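Probable membrane transporter protein MamO (Magnetospirillum magneticum, PDB 5HMA) promotes magnetite formation and activates the MamE protease, using a trypsin-like domain that binds transition metals and is probably not a protease. Local coordinates at residues 157-162 against 181-186; 85-90 against 151-156; 122-127 against 174-179. All coordinates share one frame; numbering follows the deposited sequence.

Contact 1 (157-162 against 181-186); sequences GDLVGI and QVIVSH. With NI (nickel (II) ion), chain C.
Ile183, on the short helix that follows the last strand of this trypsin-like double beta-barrel domain, reaches back onto Leu159 and Ile162 of the strand beginning at 159. The contact is entirely apolar, with no hydrogen bond across it. CD1 of Ile183 does all the touching: it lies 3.9 Å from CG1 of Ile162, whose side chain it crosses at about a right angle, and 4.3 Å from CD2 of Leu159. The Ile183 chain is extended at its second torsion (chi2 173°), which carries that methyl out to both strand residues. Ile35 and Leu73 of the N-terminal barrel touch both Ile162 and Ile183, so the helix is seated where the two barrels meet. Between the two contact residues the strand has a classic beta bulge, Val160 and Gly161 sitting together opposite Leu152.

Polar interactions are confined to 181-186, and one of them positions a metal ligand. His186 binds nickel together with His71 and three waters, and the two imidazoles meet edge to face. On its other nitrogen, His186 ND1 donates to Val182 O at 2.9 Å, nearly in the ring plane, which should hold the imidazole against rotation; the same carbonyl also takes His186 N. One residue earlier, Gln181 O accepts Ser185 N and Ser185 OG from opposite faces of its plane. Metal binding itself is through His186 NE2, 2.2 Å from the nickel.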
ATOM      1  N   GLY A 157     -10.947  10.270  -1.564  1.00 55.56           N
ATOM      2  CA  GLY A 157     -10.265   9.532  -0.512  1.00 53.58           C
ATOM      3  C   GLY A 157     -10.589   8.050  -0.490  1.00 51.98           C
ATOM      4  O   GLY A 157     -10.126   7.331   0.388  1.00 58.00           O
ATOM      5  N   ASP A 158     -11.390   7.587  -1.448  1.00 51.90           N
ATOM      6  CA  ASP A 158     -11.676   6.156  -1.562  1.00 48.20           C
ATOM      7  C   ASP A 158     -10.432   5.384  -1.986  1.00 51.98           C
ATOM      8  O   ASP A 158      -9.666   5.834  -2.850  1.00 54.61           O
ATOM      9  CB  ASP A 158     -12.796   5.907  -2.567  1.00 50.98           C
ATOM     10  CG  ASP A 158     -14.068   6.656  -2.217  1.00 57.61           C
ATOM     11  OD1 ASP A 158     -14.319   6.845  -1.010  1.00 64.39           O
ATOM     12  OD2 ASP A 158     -14.808   7.053  -3.147  1.00 67.26           O
ATOM     13  N   LEU A 159     -10.223   4.222  -1.381  1.00 46.33           N
ATOM     14  CA  LEU A 159      -9.118   3.354  -1.778  1.00 46.13           C
ATOM     15  C   LEU A 159      -9.361   2.864  -3.205  1.00 44.99           C
ATOM     16  O   LEU A 159     -10.422   2.309  -3.484  1.00 43.89           O
ATOM     17  CB  LEU A 159      -8.995   2.171  -0.820  1.00 43.84           C
ATOM     18  CG  LEU A 159      -7.843   1.199  -1.094  1.00 49.74           C
ATOM     19  CD1 LEU A 159      -6.513   1.915  -0.948  1.00 41.47           C
ATOM     20  CD2 LEU A 159      -7.905   0.032  -0.136  1.00 42.14           C
ATOM     21  N   VAL A 160      -8.413   3.068  -4.119  1.00 41.54           N
ATOM     22  CA  VAL A 160      -8.613   2.514  -5.459  1.00 46.22           C
ATOM     23  C   VAL A 160      -7.553   1.472  -5.778  1.00 51.02           C
ATOM     24  O   VAL A 160      -7.706   0.692  -6.721  1.00 50.95           O
ATOM     25  CB  VAL A 160      -8.663   3.612  -6.551  1.00 46.63           C
ATOM     26  CG1 VAL A 160      -9.845   4.544  -6.293  1.00 53.96           C
ATOM     27  CG2 VAL A 160      -7.375   4.397  -6.625  1.00 47.23           C
ATOM     28  N   GLY A 161      -6.496   1.420  -4.979  1.00 55.00           N
ATOM     29  CA  GLY A 161      -5.497   0.391  -5.190  1.00 47.98           C
ATOM     30  C   GLY A 161      -4.258   0.467  -4.323  1.00 44.01           C
ATOM     31  O   GLY A 161      -4.136   1.328  -3.458  1.00 44.31           O
ATOM     32  N   ILE A 162      -3.339  -0.457  -4.572  1.00 43.96           N
ATOM     33  CA  ILE A 162      -2.083  -0.561  -3.845  1.00 43.15           C
ATOM     34  C   ILE A 162      -0.931  -0.394  -4.835  1.00 49.21           C
ATOM     35  O   ILE A 162      -0.866  -1.085  -5.851  1.00 46.45           O
ATOM     36  CB  ILE A 162      -1.978  -1.907  -3.104  1.00 43.92           C
ATOM     37  CG1 ILE A 162      -3.102  -2.043  -2.070  1.00 45.14           C
ATOM     38  CG2 ILE A 162      -0.603  -2.034  -2.469  1.00 39.09           C
ATOM     39  CD1 ILE A 162      -3.006  -1.041  -0.924  1.00 43.56           C
ATOM     40  N   GLN A 181     -10.147  -3.879  -6.110  1.00 64.83           N
ATOM     41  CA  GLN A 181     -11.101  -4.982  -6.237  1.00 71.18           C
ATOM     42  C   GLN A 181     -10.419  -6.340  -6.052  1.00 69.29           C
ATOM     43  O   GLN A 181     -11.039  -7.314  -5.607  1.00 69.26           O
ATOM     44  CB  GLN A 181     -11.809  -4.930  -7.596  1.00 80.21           C
ATOM     45  CG  GLN A 181     -12.866  -6.019  -7.796  1.00103.12           C
ATOM     46  CD  GLN A 181     -13.890  -6.073  -6.661  1.00110.92           C
ATOM     47  OE1 GLN A 181     -14.244  -5.049  -6.065  1.00 97.18           O
ATOM     48  NE2 GLN A 181     -14.365  -7.279  -6.358  1.00116.21           N
ATOM     49  N   VAL A 182      -9.136  -6.391  -6.396  1.00 65.21           N
ATOM     50  CA  VAL A 182      -8.333  -7.593  -6.225  1.00 70.90           C
ATOM     51  C   VAL A 182      -8.292  -7.976  -4.747  1.00 80.38           C
ATOM     52  O   VAL A 182      -8.373  -9.153  -4.396  1.00 87.56           O
ATOM     53  CB  VAL A 182      -6.919  -7.385  -6.809  1.00 72.17           C
ATOM     54  CG1 VAL A 182      -5.926  -8.373  -6.218  1.00 72.52           C
ATOM     55  CG2 VAL A 182      -6.960  -7.473  -8.340  1.00 59.08           C
ATOM     56  N   ILE A 183      -8.194  -6.974  -3.879  1.00 74.90           N
ATOM     57  CA  ILE A 183      -8.214  -7.209  -2.441  1.00 64.95           C
ATOM     58  C   ILE A 183      -9.507  -7.883  -2.005  1.00 72.93           C
ATOM     59  O   ILE A 183      -9.489  -8.908  -1.323  1.00 83.48           O
ATOM     60  CB  ILE A 183      -8.025  -5.901  -1.664  1.00 70.80           C
ATOM     61  CG1 ILE A 183      -6.698  -5.237  -2.033  1.00 69.14           C
ATOM     62  CG2 ILE A 183      -8.099  -6.156  -0.163  1.00 68.20           C
ATOM     63  CD1 ILE A 183      -6.536  -3.851  -1.416  1.00 63.35           C
ATOM     64  N   VAL A 184     -10.631  -7.292  -2.393  1.00 72.34           N
ATOM     65  CA  VAL A 184     -11.941  -7.802  -2.015  1.00 72.48           C
ATOM     66  C   VAL A 184     -12.125  -9.271  -2.388  1.00 82.49           C
ATOM     67  O   VAL A 184     -12.525 -10.090  -1.554  1.00 96.12           O
ATOM     68  CB  VAL A 184     -13.047  -6.961  -2.658  1.00 73.43           C
ATOM     69  CG1 VAL A 184     -14.421  -7.498  -2.257  1.00 65.92           C
ATOM     70  CG2 VAL A 184     -12.879  -5.490  -2.284  1.00 69.66           C
ATOM     71  N   SER A 185     -11.827  -9.597  -3.643  1.00 76.28           N
ATOM     72  CA  SER A 185     -12.126 -10.921  -4.185  1.00 84.98           C
ATOM     73  C   SER A 185     -11.156 -11.996  -3.700  1.00 92.17           C
ATOM     74  O   SER A 185     -11.529 -13.162  -3.578  1.00 96.34           O
ATOM     75  CB  SER A 185     -12.124 -10.875  -5.711  1.00 79.53           C
ATOM     76  OG  SER A 185     -10.903 -10.347  -6.187  1.00 86.25           O
ATOM     77  N   HIS A 186      -9.915 -11.606  -3.418  1.00 89.36           N
ATOM     78  CA  HIS A 186      -8.917 -12.572  -2.965  1.00 87.28           C
ATOM     79  C   HIS A 186      -8.882 -12.652  -1.434  1.00 94.58           C
ATOM     80  O   HIS A 186      -8.030 -13.329  -0.859  1.00104.32           O
ATOM     81  CB  HIS A 186      -7.526 -12.225  -3.526  1.00 75.99           C
ATOM     82  CG  HIS A 186      -7.387 -12.467  -5.002  1.00 83.22           C
ATOM     83  ND1 HIS A 186      -7.840 -11.575  -5.951  1.00 92.99           N
ATOM     84  CD2 HIS A 186      -6.854 -13.506  -5.692  1.00 83.20           C
ATOM     85  CE1 HIS A 186      -7.594 -12.051  -7.160  1.00 86.00           C
ATOM     86  NE2 HIS A 186      -6.995 -13.220  -7.030  1.00 75.66           N
TER
HETATM   87 NI    NI C 301      -6.131 -13.176  -9.012  1.00 95.90          NI
HETATM   88  O   HOH W   1      -4.574 -14.502  -8.204  1.00 79.28           O
HETATM   89  O   HOH W   2      -7.669 -11.799  -9.795  1.00 79.32           O
HETATM   90  O   HOH W   3      -5.056 -13.239 -10.964  1.00 83.31           O

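Contact 2 (85-90 against 151-156); sequences LHFRMA and PLVNAQ
Phe87 and Pro151 mark the nearest approach of the two backbones, yet their CA atoms are 9.4 Å apart, too far for main-chain pairing. Residues 85-88 are an extended loop leading into a 3-10 turn at 89-90, while 151-153 is a short strand that gives way to a turn, so side chains alone bridge the gap.

The Phe87 ring spans it. CE1 approaches CG1 of Val153 at 3.6 Å, and CE2 lies 3.8 Å from CG of Pro151, with CZ reaching both partners; the Phe87 side chain runs at about a right angle to each partner, and both come at the ring obliquely. With CG anti to its carbonyl carbon (chi1 -71°), the phenyl is thrown across to the strand. Trimming Phe87 to an alanine would probably open a gap beside Pro151 and Val153 and leave the loop without its apolar anchor on the strand. At the end of 151-156, Asn154 OD1 accepts Gln156 N at 2.9 Å, an Asx turn.

Phe87 is held by a backbone bond to Ile27 and packs on Ala26 and Leu159, whereas Val153 leans on Phe102 and Phe104. The contact thus fastens the loop between strands 73-78 and 100-106, beside strand 23-29 of the first barrel, to strand 151-153 of the second sheet.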
ATOM      1  N   LEU A  85      -8.289   4.019  12.656  1.00 49.36           N
ATOM      2  CA  LEU A  85      -8.906   4.622  11.478  1.00 48.06           C
ATOM      3  C   LEU A  85      -8.372   3.897  10.237  1.00 46.35           C
ATOM      4  O   LEU A  85      -7.188   3.555  10.166  1.00 40.30           O
ATOM      5  CB  LEU A  85      -8.600   6.122  11.411  1.00 50.47           C
ATOM      6  CG  LEU A  85      -9.240   6.970  12.511  1.00 58.36           C
ATOM      7  CD1 LEU A  85      -8.885   8.447  12.351  1.00 52.64           C
ATOM      8  CD2 LEU A  85     -10.745   6.775  12.483  1.00 58.33           C
ATOM      9  N   HIS A  86      -9.226   3.652   9.254  1.00 41.84           N
ATOM     10  CA  HIS A  86      -8.843   2.735   8.182  1.00 45.50           C
ATOM     11  C   HIS A  86      -9.637   3.052   6.943  1.00 45.81           C
ATOM     12  O   HIS A  86     -10.699   3.653   7.036  1.00 42.26           O
ATOM     13  CB  HIS A  86      -9.124   1.284   8.601  1.00 42.23           C
ATOM     14  CG  HIS A  86     -10.567   1.048   8.936  1.00 48.58           C
ATOM     15  ND1 HIS A  86     -11.463   0.502   8.039  1.00 49.86           N
ATOM     16  CD2 HIS A  86     -11.283   1.342  10.050  1.00 38.37           C
ATOM     17  CE1 HIS A  86     -12.663   0.449   8.593  1.00 44.67           C
ATOM     18  NE2 HIS A  86     -12.583   0.955   9.812  1.00 51.22           N
ATOM     19  N   PHE A  87      -9.151   2.606   5.792  1.00 41.54           N
ATOM     20  CA  PHE A  87      -9.957   2.631   4.576  1.00 51.39           C
ATOM     21  C   PHE A  87     -11.168   1.709   4.705  1.00 49.04           C
ATOM     22  O   PHE A  87     -11.043   0.563   5.142  1.00 49.25           O
ATOM     23  CB  PHE A  87      -9.103   2.222   3.369  1.00 42.52           C
ATOM     24  CG  PHE A  87      -8.088   3.257   2.987  1.00 44.74           C
ATOM     25  CD1 PHE A  87      -8.486   4.419   2.318  1.00 45.28           C
ATOM     26  CD2 PHE A  87      -6.744   3.086   3.302  1.00 39.80           C
ATOM     27  CE1 PHE A  87      -7.558   5.398   1.962  1.00 48.68           C
ATOM     28  CE2 PHE A  87      -5.794   4.063   2.951  1.00 43.97           C
ATOM     29  CZ  PHE A  87      -6.207   5.223   2.280  1.00 44.37           C
ATOM     30  N   ARG A  88     -12.339   2.202   4.327  1.00 48.71           N
ATOM     31  CA  ARG A  88     -13.526   1.347   4.297  1.00 56.91           C
ATOM     32  C   ARG A  88     -13.571   0.545   3.006  1.00 54.85           C
ATOM     33  O   ARG A  88     -13.675   1.122   1.914  1.00 57.85           O
ATOM     34  CB  ARG A  88     -14.803   2.175   4.418  1.00 64.09           C
ATOM     35  CG  ARG A  88     -14.888   3.084   5.626  1.00 80.84           C
ATOM     36  CD  ARG A  88     -16.274   3.720   5.678  1.00 95.08           C
ATOM     37  NE  ARG A  88     -17.325   2.703   5.685  1.00107.74           N
ATOM     38  CZ  ARG A  88     -18.497   2.818   5.063  1.00118.18           C
ATOM     39  NH1 ARG A  88     -18.780   3.914   4.369  1.00117.59           N
ATOM     40  NH2 ARG A  88     -19.385   1.833   5.133  1.00121.44           N
ATOM     41  N   MET A  89     -13.510  -0.780   3.118  1.00 50.32           N
ATOM     42  CA  MET A  89     -13.491  -1.639   1.931  1.00 56.19           C
ATOM     43  C   MET A  89     -14.784  -1.551   1.113  1.00 56.20           C
ATOM     44  O   MET A  89     -14.773  -1.769  -0.097  1.00 70.28           O
ATOM     45  CB  MET A  89     -13.217  -3.091   2.326  1.00 56.24           C
ATOM     46  CG  MET A  89     -11.819  -3.302   2.898  1.00 58.13           C
ATOM     47  SD  MET A  89     -10.515  -2.684   1.809  1.00 66.46           S
ATOM     48  CE  MET A  89     -10.694  -3.828   0.442  1.00 67.89           C
ATOM     49  N   ALA A  90     -15.889  -1.223   1.769  1.00 56.99           N
ATOM     50  CA  ALA A  90     -17.145  -1.000   1.066  1.00 63.16           C
ATOM     51  C   ALA A  90     -17.063   0.215   0.130  1.00 63.90           C
ATOM     52  O   ALA A  90     -17.819   0.303  -0.833  1.00 74.16           O
ATOM     53  CB  ALA A  90     -18.282  -0.823   2.060  1.00 57.22           C
ATOM     54  N   PRO A 151      -1.309   3.191  -0.484  1.00 42.49           N
ATOM     55  CA  PRO A 151      -2.568   3.287  -1.226  1.00 42.90           C
ATOM     56  C   PRO A 151      -2.585   4.330  -2.352  1.00 49.18           C
ATOM     57  O   PRO A 151      -1.977   5.401  -2.231  1.00 45.04           O
ATOM     58  CB  PRO A 151      -3.574   3.679  -0.133  1.00 39.45           C
ATOM     59  CG  PRO A 151      -2.762   4.530   0.793  1.00 42.67           C
ATOM     60  CD  PRO A 151      -1.409   3.819   0.849  1.00 39.44           C
ATOM     61  N   LEU A 152      -3.274   3.990  -3.440  1.00 43.93           N
ATOM     62  CA  LEU A 152      -3.754   4.966  -4.409  1.00 45.33           C
ATOM     63  C   LEU A 152      -5.192   5.338  -4.035  1.00 46.17           C
ATOM     64  O   LEU A 152      -5.995   4.453  -3.715  1.00 44.60           O
ATOM     65  CB  LEU A 152      -3.707   4.396  -5.826  1.00 39.53           C
ATOM     66  CG  LEU A 152      -3.812   5.454  -6.931  1.00 49.23           C
ATOM     67  CD1 LEU A 152      -2.525   6.290  -6.963  1.00 46.91           C
ATOM     68  CD2 LEU A 152      -4.073   4.805  -8.281  1.00 39.65           C
ATOM     69  N   VAL A 153      -5.527   6.626  -4.055  1.00 42.60           N
ATOM     70  CA  VAL A 153      -6.900   7.025  -3.744  1.00 41.87           C
ATOM     71  C   VAL A 153      -7.404   7.965  -4.798  1.00 50.55           C
ATOM     72  O   VAL A 153      -6.614   8.602  -5.500  1.00 49.36           O
ATOM     73  CB  VAL A 153      -7.044   7.689  -2.351  1.00 44.08           C
ATOM     74  CG1 VAL A 153      -6.487   6.779  -1.241  1.00 42.96           C
ATOM     75  CG2 VAL A 153      -6.387   9.062  -2.338  1.00 51.03           C
ATOM     76  N   ASN A 154      -8.728   8.059  -4.902  1.00 43.77           N
ATOM     77  CA  ASN A 154      -9.319   9.040  -5.792  1.00 45.29           C
ATOM     78  C   ASN A 154      -9.461  10.344  -5.011  1.00 51.39           C
ATOM     79  O   ASN A 154      -9.014  10.445  -3.857  1.00 45.24           O
ATOM     80  CB  ASN A 154     -10.657   8.548  -6.383  1.00 48.11           C
ATOM     81  CG  ASN A 154     -11.751   8.295  -5.333  1.00 50.49           C
ATOM     82  OD1 ASN A 154     -11.657   8.721  -4.185  1.00 48.98           O
ATOM     83  ND2 ASN A 154     -12.819   7.605  -5.756  1.00 48.75           N
ATOM     84  N   ALA A 155     -10.080  11.335  -5.630  1.00 47.12           N
ATOM     85  CA  ALA A 155     -10.177  12.644  -5.018  1.00 49.30           C
ATOM     86  C   ALA A 155     -11.115  12.644  -3.805  1.00 56.27           C
ATOM     87  O   ALA A 155     -11.103  13.571  -2.996  1.00 53.70           O
ATOM     88  CB  ALA A 155     -10.639  13.661  -6.057  1.00 49.96           C
ATOM     89  N   GLN A 156     -11.936  11.609  -3.672  1.00 55.97           N
ATOM     90  CA  GLN A 156     -12.821  11.532  -2.510  1.00 56.92           C
ATOM     91  C   GLN A 156     -12.154  10.780  -1.351  1.00 55.87           C
ATOM     92  O   GLN A 156     -12.727  10.657  -0.282  1.00 55.70           O
ATOM     93  CB  GLN A 156     -14.156  10.865  -2.875  1.00 56.13           C
ATOM     94  CG  GLN A 156     -15.145  11.772  -3.614  1.00 64.43           C
ATOM     95  CD  GLN A 156     -14.725  12.054  -5.053  1.00 87.15           C
ATOM     96  OE1 GLN A 156     -14.455  11.129  -5.831  1.00 89.92           O
ATOM     97  NE2 GLN A 156     -14.665  13.338  -5.412  1.00 79.01           N
TER

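Contact 3 (122-127 against 174-179); sequences ADAPLA and EGFTVP
Leu126 packs over a face of the Phe176 ring in a buried, apolar contact between two strands of the C-terminal sheet of the trypsin-like domain. Strands 124-127 and 174-179 run at 103° to each other with axes 8.7 Å apart at their closest, so they face one another across the curled sheet instead of pairing edge to edge, and no hydrogen bond joins them.

Phe176 is the centre of the contact. CD1 of Leu126 lies 4.3 Å from the ring centroid and 12° off the normal, a CH-pi contact, while its sister methyl CD2 comes to 3.9 Å from CG of Phe176, near the root of the ring. Leu126 holds CG anti to the backbone N (chi1 176°), which sets both methyls against the phenyl. Further along the ring, CE2 of Phe176 meets the backbone O of Pro125 at 3.5 Å and CB of Ala124 at 4.1 Å, both obliquely. The aromatic group is therefore gripped by three consecutive residues of the facing strand, two through side chains and one through its carbonyl. Leu126 and Phe176 also pack on a modified side chain of the bound peptide.

Both strands pair with strand 131-139, whose Arg138 touches Ala124 and Phe176 and forms a salt bridge with Glu174. Strand 159-167, bonded to Phe176 through Ile164, supplies Ala166 beside both Leu126 and Phe176.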
ATOM      1  N   ALA A 122      -5.250   1.416 -17.744  1.00 68.37           N
ATOM      2  CA  ALA A 122      -6.012   0.627 -16.775  1.00 77.98           C
ATOM      3  C   ALA A 122      -5.774  -0.871 -16.961  1.00 73.47           C
ATOM      4  O   ALA A 122      -6.406  -1.697 -16.301  1.00 77.89           O
ATOM      5  CB  ALA A 122      -7.493   0.949 -16.871  1.00 80.04           C
ATOM      6  N   ASP A 123      -4.841  -1.211 -17.847  1.00 64.61           N
ATOM      7  CA  ASP A 123      -4.539  -2.605 -18.144  1.00 80.54           C
ATOM      8  C   ASP A 123      -3.075  -2.741 -18.578  1.00 80.49           C
ATOM      9  O   ASP A 123      -2.739  -2.660 -19.762  1.00 81.68           O
ATOM     10  CB  ASP A 123      -5.484  -3.131 -19.226  1.00 85.34           C
ATOM     11  CG  ASP A 123      -5.626  -4.641 -19.196  1.00103.20           C
ATOM     12  OD1 ASP A 123      -4.834  -5.295 -18.490  1.00104.56           O
ATOM     13  OD2 ASP A 123      -6.525  -5.173 -19.886  1.00112.71           O
ATOM     14  N   ALA A 124      -2.198  -2.922 -17.601  1.00 73.65           N
ATOM     15  CA  ALA A 124      -0.776  -3.042 -17.886  1.00 78.44           C
ATOM     16  C   ALA A 124      -0.182  -4.224 -17.133  1.00 79.83           C
ATOM     17  O   ALA A 124      -0.562  -4.485 -15.986  1.00 69.46           O
ATOM     18  CB  ALA A 124      -0.045  -1.752 -17.518  1.00 60.78           C
ATOM     19  N   PRO A 125       0.744  -4.947 -17.783  1.00 82.31           N
ATOM     20  CA  PRO A 125       1.496  -6.044 -17.160  1.00 81.80           C
ATOM     21  C   PRO A 125       2.713  -5.563 -16.368  1.00 77.17           C
ATOM     22  O   PRO A 125       3.249  -4.493 -16.660  1.00 73.20           O
ATOM     23  CB  PRO A 125       1.937  -6.889 -18.360  1.00 71.80           C
ATOM     24  CG  PRO A 125       2.087  -5.899 -19.456  1.00 70.18           C
ATOM     25  CD  PRO A 125       1.030  -4.833 -19.225  1.00 74.90           C
ATOM     26  N   LEU A 126       3.133  -6.352 -15.382  1.00 68.92           N
ATOM     27  CA  LEU A 126       4.365  -6.094 -14.641  1.00 61.69           C
ATOM     28  C   LEU A 126       4.945  -7.395 -14.115  1.00 76.74           C
ATOM     29  O   LEU A 126       4.216  -8.243 -13.594  1.00 81.65           O
ATOM     30  CB  LEU A 126       4.121  -5.131 -13.475  1.00 68.81           C
ATOM     31  CG  LEU A 126       5.311  -4.855 -12.551  1.00 67.84           C
ATOM     32  CD1 LEU A 126       6.415  -4.164 -13.318  1.00 65.73           C
ATOM     33  CD2 LEU A 126       4.902  -4.026 -11.342  1.00 58.25           C
ATOM     34  N   ALA A 127       6.258  -7.553 -14.251  1.00 73.32           N
ATOM     35  CA  ALA A 127       6.932  -8.714 -13.695  1.00 77.91           C
ATOM     36  C   ALA A 127       7.572  -8.365 -12.356  1.00 78.14           C
ATOM     37  O   ALA A 127       8.404  -7.465 -12.268  1.00 83.49           O
ATOM     38  CB  ALA A 127       7.977  -9.250 -14.671  1.00 84.20           C
ATOM     39  N   GLU A 174       8.687   4.054 -12.659  1.00 75.21           N
ATOM     40  CA  GLU A 174       7.370   3.963 -13.271  1.00 70.41           C
ATOM     41  C   GLU A 174       6.358   3.521 -12.229  1.00 69.35           C
ATOM     42  O   GLU A 174       6.656   2.660 -11.397  1.00 71.07           O
ATOM     43  CB  GLU A 174       7.380   2.976 -14.446  1.00 82.15           C
ATOM     44  CG  GLU A 174       8.375   3.301 -15.554  1.00 98.36           C
ATOM     45  CD  GLU A 174       8.079   4.625 -16.251  1.00118.46           C
ATOM     46  OE1 GLU A 174       6.915   5.090 -16.197  1.00121.73           O
ATOM     47  OE2 GLU A 174       9.013   5.202 -16.851  1.00123.87           O
ATOM     48  N   GLY A 175       5.158   4.090 -12.277  1.00 58.71           N
ATOM     49  CA  GLY A 175       4.142   3.762 -11.293  1.00 53.76           C
ATOM     50  C   GLY A 175       3.114   2.725 -11.722  1.00 59.07           C
ATOM     51  O   GLY A 175       2.455   2.866 -12.753  1.00 61.52           O
ATOM     52  N   PHE A 176       2.974   1.674 -10.923  1.00 52.97           N
ATOM     53  CA  PHE A 176       1.937   0.675 -11.152  1.00 45.99           C
ATOM     54  C   PHE A 176       1.003   0.612  -9.960  1.00 52.21           C
ATOM     55  O   PHE A 176       1.353   1.069  -8.866  1.00 54.18           O
ATOM     56  CB  PHE A 176       2.565  -0.686 -11.423  1.00 46.56           C
ATOM     57  CG  PHE A 176       3.242  -0.763 -12.748  1.00 54.96           C
ATOM     58  CD1 PHE A 176       4.499  -0.203 -12.930  1.00 56.78           C
ATOM     59  CD2 PHE A 176       2.607  -1.356 -13.831  1.00 55.42           C
ATOM     60  CE1 PHE A 176       5.123  -0.244 -14.166  1.00 64.41           C
ATOM     61  CE2 PHE A 176       3.235  -1.413 -15.082  1.00 55.28           C
ATOM     62  CZ  PHE A 176       4.490  -0.853 -15.246  1.00 57.72           C
ATOM     63  N   THR A 177      -0.191   0.061 -10.166  1.00 48.93           N
ATOM     64  CA  THR A 177      -1.158  -0.063  -9.080  1.00 45.32           C
ATOM     65  C   THR A 177      -2.024  -1.307  -9.233  1.00 53.46           C
ATOM     66  O   THR A 177      -2.646  -1.511 -10.284  1.00 55.18           O
ATOM     67  CB  THR A 177      -2.110   1.163  -8.993  1.00 48.70           C
ATOM     68  OG1 THR A 177      -1.350   2.370  -8.835  1.00 53.74           O
ATOM     69  CG2 THR A 177      -3.049   0.999  -7.805  1.00 46.60           C
ATOM     70  N   VAL A 178      -2.060  -2.128  -8.181  1.00 49.70           N
ATOM     71  CA  VAL A 178      -2.992  -3.249  -8.092  1.00 50.54           C
ATOM     72  C   VAL A 178      -4.376  -2.721  -7.731  1.00 56.39           C
ATOM     73  O   VAL A 178      -4.541  -2.115  -6.683  1.00 58.82           O
ATOM     74  CB  VAL A 178      -2.536  -4.270  -7.052  1.00 50.12           C
ATOM     75  CG1 VAL A 178      -3.449  -5.498  -7.090  1.00 49.62           C
ATOM     76  CG2 VAL A 178      -1.060  -4.642  -7.259  1.00 48.14           C
ATOM     77  N   PRO A 179      -5.379  -2.937  -8.602  1.00 60.67           N
ATOM     78  CA  PRO A 179      -6.734  -2.434  -8.314  1.00 56.71           C
ATOM     79  C   PRO A 179      -7.295  -2.965  -6.992  1.00 57.08           C
ATOM     80  O   PRO A 179      -7.080  -4.127  -6.658  1.00 56.68           O
ATOM     81  CB  PRO A 179      -7.561  -2.943  -9.500  1.00 46.06           C
ATOM     82  CG  PRO A 179      -6.572  -3.092 -10.604  1.00 50.61           C
ATOM     83  CD  PRO A 179      -5.280  -3.537  -9.941  1.00 52.43           C
TER

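In the fold
From the N terminus, contact 2 opens first, at 85-90 in the loop leaving the first barrel, and contact 3 opens at 122-127 before 151-156 closes contact 2, so these two cross. Contact 1 begins directly afterwards at 157-162, in series with contact 2. Contact 3 then closes at 174-179, and the helix closes contact 1 at 181-186, so contacts 1 and 3 also cross. Neighbouring strands join them: Gly161 O probably bonds to Leu152 N (2.8 Å), and Ile162 O to Val178 N (2.8 Å). Together they tie the loop after the first barrel and the C-terminal helix to the second sheet, and hold two crossing strands of that sheet, 124-128 and 173-179, against each other.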